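Local coordinates for 3-keto-5-aminohexanoate cleavage protein (Archaeoglobus fulgidus, PDB 3LOT) that probably cleaves 3-keto-5-aminohexanoate, or a related beta-keto acid, using a zinc ion bound at the mouth of a TIM barrel, at residues G47-H52 with V81-T86; P109-F114 with L304-K309. All coordinates share one frame; numbering follows the deposited sequence.

Interaction 1: residues G47-H52 with V81-T86; sequences GMVHIH and VVINVT. With ZN (zinc ion), chain P.
The carbonyl oxygen of N84 is gripped from two directions by the neighbouring strand: the backbone N of I51 donates to N84 O at 2.8 Å, and H50 ND1 adds a weak bond to the same oxygen. H50 ND1 finds its better acceptor in the side chain of N84, with N84 OD1 3.0 Å from H50 ND1. The oxygen lies in the imidazole plane at the ring edge, but the amide stands almost upright to the ring, with 88° between the planes, and the N-H approaches N84 OD1 from above the carbonyl plane, not on a lone pair. H50 CG lies anti to the backbone N (chi1 179°), a torsion that goes with ND1 at N84 and NE2 at the zinc ion, 2.4 Å away; N84 is thus a second-shell residue that fixes the rotation of a metal ligand. N84 ND2 reaches weakly to E172. H52 NE2 also binds the zinc, at 2.3 Å, and E262 completes the protein ligands. The CG2 methyl of T86 sits over the centre of the H52 ring in a CH-pi contact, 3.7 Å from the centroid, while T86 OG1 accepts from the backbone N of G88 and G89. Parallel-strand bonds continue along the pair, among them V49 N to V82 O (2.9 Å) and T86 N to I51 O. On the face toward helix 65-78, V49 CG1 meets V81 CG2 at 3.8 Å and I51 packs on I83. Histidine ligands at the C-terminal end of one strand, backed by polar and methyl groups of its parallel neighbour, are characteristic of the active-site mouth of a TIM barrel.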
loop_
_atom_site.group_PDB
_atom_site.type_symbol
_atom_site.label_atom_id
_atom_site.label_comp_id
_atom_site.label_asym_id
_atom_site.label_seq_id
_atom_site.Cartn_x
_atom_site.Cartn_y
_atom_site.Cartn_z
ATOM N N GLY D 47 -2.688 5.804 -31.340
ATOM C CA GLY D 47 -4.024 6.239 -31.650
ATOM C C GLY D 47 -4.225 7.709 -31.329
ATOM O O GLY D 47 -5.197 8.320 -31.826
HETATM N N MSE D 48 -3.338 8.240 -30.478
HETATM C CA MSE D 48 -3.329 9.651 -30.076
HETATM C C MSE D 48 -1.898 10.215 -30.090
HETATM O O MSE D 48 -0.940 9.544 -29.689
HETATM C CB MSE D 48 -3.942 9.819 -28.677
HETATM C CG MSE D 48 -4.306 11.282 -28.316
HETATM SE SE MSE D 48 -5.652 11.529 -26.888
HETATM C CE MSE D 48 -5.097 10.204 -25.547
ATOM N N VAL D 49 -1.782 11.454 -30.560
ATOM C CA VAL D 49 -0.551 12.197 -30.501
ATOM C C VAL D 49 -0.739 13.447 -29.644
ATOM O O VAL D 49 -1.784 14.121 -29.695
ATOM C CB VAL D 49 -0.004 12.568 -31.899
ATOM C CG1 VAL D 49 0.390 11.336 -32.615
ATOM C CG2 VAL D 49 -0.964 13.402 -32.713
ATOM N N HIS D 50 0.292 13.752 -28.868
ATOM C CA HIS D 50 0.278 14.922 -28.013
ATOM C C HIS D 50 1.241 15.987 -28.529
ATOM O O HIS D 50 2.399 15.708 -28.694
ATOM C CB HIS D 50 0.611 14.500 -26.600
ATOM C CG HIS D 50 0.640 15.626 -25.647
ATOM N ND1 HIS D 50 -0.458 16.425 -25.408
ATOM C CD2 HIS D 50 1.648 16.121 -24.887
ATOM C CE1 HIS D 50 -0.131 17.347 -24.522
ATOM N NE2 HIS D 50 1.128 17.165 -24.174
ATOM N N ILE D 51 0.711 17.184 -28.803
ATOM C CA ILE D 51 1.413 18.226 -29.568
ATOM C C ILE D 51 1.732 19.486 -28.731
ATOM O O ILE D 51 0.836 20.044 -28.074
ATOM C CB ILE D 51 0.589 18.640 -30.842
ATOM C CG1 ILE D 51 0.392 17.427 -31.793
ATOM C CG2 ILE D 51 1.227 19.843 -31.582
ATOM C CD1 ILE D 51 1.660 16.655 -32.193
ATOM N N HIS D 52 3.009 19.862 -28.715
ATOM C CA HIS D 52 3.469 21.218 -28.403
ATOM C C HIS D 52 3.996 21.919 -29.670
ATOM O O HIS D 52 4.406 21.270 -30.628
ATOM C CB HIS D 52 4.646 21.211 -27.437
ATOM C CG HIS D 52 4.324 20.743 -26.049
ATOM N ND1 HIS D 52 4.657 21.476 -24.921
ATOM C CD2 HIS D 52 3.741 19.608 -25.602
ATOM C CE1 HIS D 52 4.264 20.821 -23.847
ATOM N NE2 HIS D 52 3.699 19.693 -24.234
ATOM N N VAL D 81 -5.494 10.320 -36.768
ATOM C CA VAL D 81 -5.038 10.316 -35.387
ATOM C C VAL D 81 -5.730 11.374 -34.545
ATOM O O VAL D 81 -6.026 12.481 -35.033
ATOM C CB VAL D 81 -3.499 10.534 -35.313
ATOM C CG1 VAL D 81 -3.125 11.972 -35.692
ATOM C CG2 VAL D 81 -2.961 10.143 -33.923
ATOM N N VAL D 82 -6.007 11.036 -33.279
ATOM C CA VAL D 82 -6.535 12.017 -32.337
ATOM C C VAL D 82 -5.397 12.996 -31.946
ATOM O O VAL D 82 -4.307 12.588 -31.533
ATOM C CB VAL D 82 -7.191 11.350 -31.083
ATOM C CG1 VAL D 82 -7.717 12.399 -30.098
ATOM C CG2 VAL D 82 -8.365 10.409 -31.510
ATOM N N ILE D 83 -5.648 14.282 -32.160
ATOM C CA ILE D 83 -4.650 15.324 -31.933
ATOM C C ILE D 83 -4.944 16.005 -30.603
ATOM O O ILE D 83 -5.944 16.759 -30.445
ATOM C CB ILE D 83 -4.640 16.369 -33.083
ATOM C CG1 ILE D 83 -4.390 15.676 -34.454
ATOM C CG2 ILE D 83 -3.623 17.465 -32.722
ATOM C CD1 ILE D 83 -4.733 16.516 -35.701
ATOM N N ASN D 84 -4.140 15.653 -29.619
ATOM C CA ASN D 84 -4.235 16.184 -28.250
ATOM C C ASN D 84 -3.268 17.360 -28.137
ATOM O O ASN D 84 -2.058 17.171 -28.307
ATOM C CB ASN D 84 -3.826 15.052 -27.280
ATOM C CG ASN D 84 -3.827 15.469 -25.791
ATOM O OD1 ASN D 84 -3.405 16.563 -25.454
ATOM N ND2 ASN D 84 -4.237 14.547 -24.893
ATOM N N VAL D 85 -3.795 18.532 -27.794
ATOM C CA VAL D 85 -3.007 19.762 -27.698
ATOM C C VAL D 85 -2.660 20.113 -26.232
ATOM O O VAL D 85 -3.482 19.954 -25.338
ATOM C CB VAL D 85 -3.807 20.908 -28.331
ATOM C CG1 VAL D 85 -3.003 22.176 -28.356
ATOM C CG2 VAL D 85 -4.232 20.496 -29.726
ATOM N N THR D 86 -1.451 20.602 -25.990
ATOM C CA THR D 86 -1.091 21.037 -24.657
ATOM C C THR D 86 -1.679 22.416 -24.363
ATOM O O THR D 86 -1.811 23.275 -25.232
ATOM C CB THR D 86 0.406 21.111 -24.479
ATOM O OG1 THR D 86 0.699 21.326 -23.097
ATOM C CG2 THR D 86 0.982 22.277 -25.321
HETATM ZN ZN ZN P . 3.055 17.909 -22.891
#

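Interaction 2: residues P109-F114 with L304-K309; sequences PEIATF and LGLKGK
E110, just before a parallel strand of the TIM barrel, and I111, its first residue, meet the loop that leaves helix 297-304, so the contact lies at the N-terminal end of the barrel strands, where the tail of the chain folds across. Its polar part centres on the E110 carboxylate. The backbone N of G308 donates to E110 OE2 at 2.7 Å, on the anti side of that oxygen and 34° out of the carboxylate plane, with a bent N-H...O angle of 136°. The E110 chain runs extended beyond CG (chi2 -171°), which carries the carboxylate out to the loop backbone. Its other oxygen, OE1, forms a salt bridge with R301 of the preceding helix, so one acidic group ties the start of the strand both to the helix and to the loop after it. A water supplies a second, indirect link: it donates to E110 O at 2.7 Å and accepts from the backbone N of K307. K307 CG touches E110 CG at 4.1 Å, and the extended chain then runs on past the carbonyl of P109, its ammonium group held beyond the segment by the carbonyl oxygens of K108 and D168.

The apolar part is more buried. I111 spreads its two branches between two leucines: the side chains of I111 and L304 cross at about a right angle, CD1 against CD1, while CG2 faces L306. L306 also turns its other methyl onto the backbone, CD2 lying 3.6 Å from E110 O, and L306 CB touches E110 OE2. G305, with positive phi, turns the chain out of the helix and separates the two leucines. Between the side chains that cross, I111 CD1 and L304 CD1 meet at 4.0 Å.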
loop_
_atom_site.group_PDB
_atom_site.type_symbol
_atom_site.label_atom_id
_atom_site.label_comp_id
_atom_site.label_asym_id
_atom_site.label_seq_id
_atom_site.Cartn_x
_atom_site.Cartn_y
_atom_site.Cartn_z
ATOM N N PRO D 109 -9.907 21.659 -30.194
ATOM C CA PRO D 109 -9.483 20.299 -30.398
ATOM C C PRO D 109 -10.401 19.315 -29.683
ATOM O O PRO D 109 -11.184 19.699 -28.803
ATOM C CB PRO D 109 -8.074 20.253 -29.747
ATOM C CG PRO D 109 -8.125 21.321 -28.687
ATOM C CD PRO D 109 -9.054 22.384 -29.232
ATOM N N GLU D 110 -10.284 18.052 -30.064
ATOM C CA GLU D 110 -11.050 16.981 -29.446
ATOM C C GLU D 110 -10.667 16.756 -27.992
ATOM O O GLU D 110 -11.511 16.382 -27.184
ATOM C CB GLU D 110 -10.856 15.664 -30.201
ATOM C CG GLU D 110 -11.399 15.621 -31.665
ATOM C CD GLU D 110 -11.352 14.219 -32.239
ATOM O OE1 GLU D 110 -10.292 13.837 -32.788
ATOM O OE2 GLU D 110 -12.348 13.474 -32.127
ATOM N N ILE D 111 -9.385 16.902 -27.686
ATOM C CA ILE D 111 -8.876 16.657 -26.341
ATOM C C ILE D 111 -7.653 17.581 -26.176
ATOM O O ILE D 111 -6.951 17.908 -27.162
ATOM C CB ILE D 111 -8.574 15.131 -26.164
ATOM C CG1 ILE D 111 -8.074 14.796 -24.752
ATOM C CG2 ILE D 111 -7.565 14.607 -27.259
ATOM C CD1 ILE D 111 -8.284 13.374 -24.395
ATOM N N ALA D 112 -7.443 18.068 -24.967
ATOM C CA ALA D 112 -6.281 18.891 -24.660
ATOM C C ALA D 112 -5.869 18.706 -23.200
ATOM O O ALA D 112 -6.676 18.264 -22.379
ATOM C CB ALA D 112 -6.519 20.324 -24.952
ATOM N N THR D 113 -4.614 19.002 -22.881
ATOM C CA THR D 113 -4.162 18.678 -21.542
ATOM C C THR D 113 -4.632 19.774 -20.582
ATOM O O THR D 113 -4.844 20.908 -20.991
ATOM C CB THR D 113 -2.640 18.379 -21.456
ATOM O OG1 THR D 113 -1.856 19.505 -21.820
ATOM C CG2 THR D 113 -2.307 17.251 -22.376
ATOM N N PHE D 114 -4.783 19.386 -19.315
ATOM C CA PHE D 114 -5.449 20.145 -18.266
ATOM C C PHE D 114 -4.702 19.761 -16.985
ATOM O O PHE D 114 -5.078 18.799 -16.339
ATOM C CB PHE D 114 -6.917 19.668 -18.188
ATOM C CG PHE D 114 -7.852 20.590 -17.463
ATOM C CD1 PHE D 114 -7.724 20.801 -16.117
ATOM C CD2 PHE D 114 -8.887 21.191 -18.142
ATOM C CE1 PHE D 114 -8.623 21.605 -15.441
ATOM C CE2 PHE D 114 -9.816 21.994 -17.500
ATOM C CZ PHE D 114 -9.705 22.215 -16.127
ATOM N N LEU D 304 -12.849 7.373 -25.222
ATOM C CA LEU D 304 -12.875 8.628 -24.431
ATOM C C LEU D 304 -14.105 9.534 -24.698
ATOM O O LEU D 304 -14.261 10.571 -24.051
ATOM C CB LEU D 304 -11.618 9.405 -24.713
ATOM C CG LEU D 304 -10.343 8.606 -24.443
ATOM C CD1 LEU D 304 -9.108 9.458 -24.797
ATOM C CD2 LEU D 304 -10.327 8.186 -22.979
ATOM N N GLY D 305 -14.987 9.149 -25.605
ATOM C CA GLY D 305 -16.162 9.977 -25.948
ATOM C C GLY D 305 -15.836 11.291 -26.643
ATOM O O GLY D 305 -16.338 12.334 -26.264
ATOM N N LEU D 306 -14.971 11.235 -27.657
ATOM C CA LEU D 306 -14.470 12.434 -28.318
ATOM C C LEU D 306 -15.372 12.839 -29.462
ATOM O O LEU D 306 -16.113 12.013 -29.979
ATOM C CB LEU D 306 -13.045 12.219 -28.816
ATOM C CG LEU D 306 -12.027 11.866 -27.732
ATOM C CD1 LEU D 306 -10.601 11.864 -28.326
ATOM C CD2 LEU D 306 -12.239 12.895 -26.621
ATOM N N LYS D 307 -15.291 14.093 -29.882
ATOM C CA LYS D 307 -16.324 14.643 -30.791
ATOM C C LYS D 307 -16.199 14.249 -32.259
ATOM O O LYS D 307 -17.217 14.259 -33.018
ATOM C CB LYS D 307 -16.427 16.149 -30.639
ATOM C CG LYS D 307 -15.275 16.986 -31.189
ATOM C CD LYS D 307 -15.389 18.397 -30.704
ATOM C CE LYS D 307 -14.138 19.204 -30.971
ATOM N NZ LYS D 307 -14.308 20.603 -30.527
ATOM N N GLY D 308 -14.995 13.884 -32.680
ATOM C CA GLY D 308 -14.773 13.498 -34.081
ATOM C C GLY D 308 -13.700 14.326 -34.763
ATOM O O GLY D 308 -13.520 15.510 -34.458
ATOM N N LYS D 309 -13.007 13.710 -35.719
ATOM C CA LYS D 309 -11.796 14.323 -36.333
ATOM C C LYS D 309 -12.105 15.598 -37.080
ATOM O O LYS D 309 -11.279 16.516 -37.154
ATOM C CB LYS D 309 -11.050 13.320 -37.265
ATOM C CG LYS D 309 -11.729 12.973 -38.594
ATOM C CD LYS D 309 -11.040 11.775 -39.283
ATOM C CE LYS D 309 -11.856 11.249 -40.490
ATOM N NZ LYS D 309 -11.579 9.798 -40.889
HETATM O O HOH W 1 -14.028 15.860 -27.986
#

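Strands 82-85 and 111-115 are neighbours in the barrel sheet, so the two interactions adjoin: V85 O probably accepts from T113 N, and V85 N probably donates to I111 O. Interaction 1 is wholly buried and joins two barrel strands, its regular backbone ladder leading to the zinc at their C-terminal ends. Interaction 2 is partly buried and couples the opposite end of the next strand to the loop after helix 297-304, through a carboxylate, a water and a few methyl groups. The same helix reaches both, since R301 pairs with E110 and packs on V82, while M48 and I111 both touch L304.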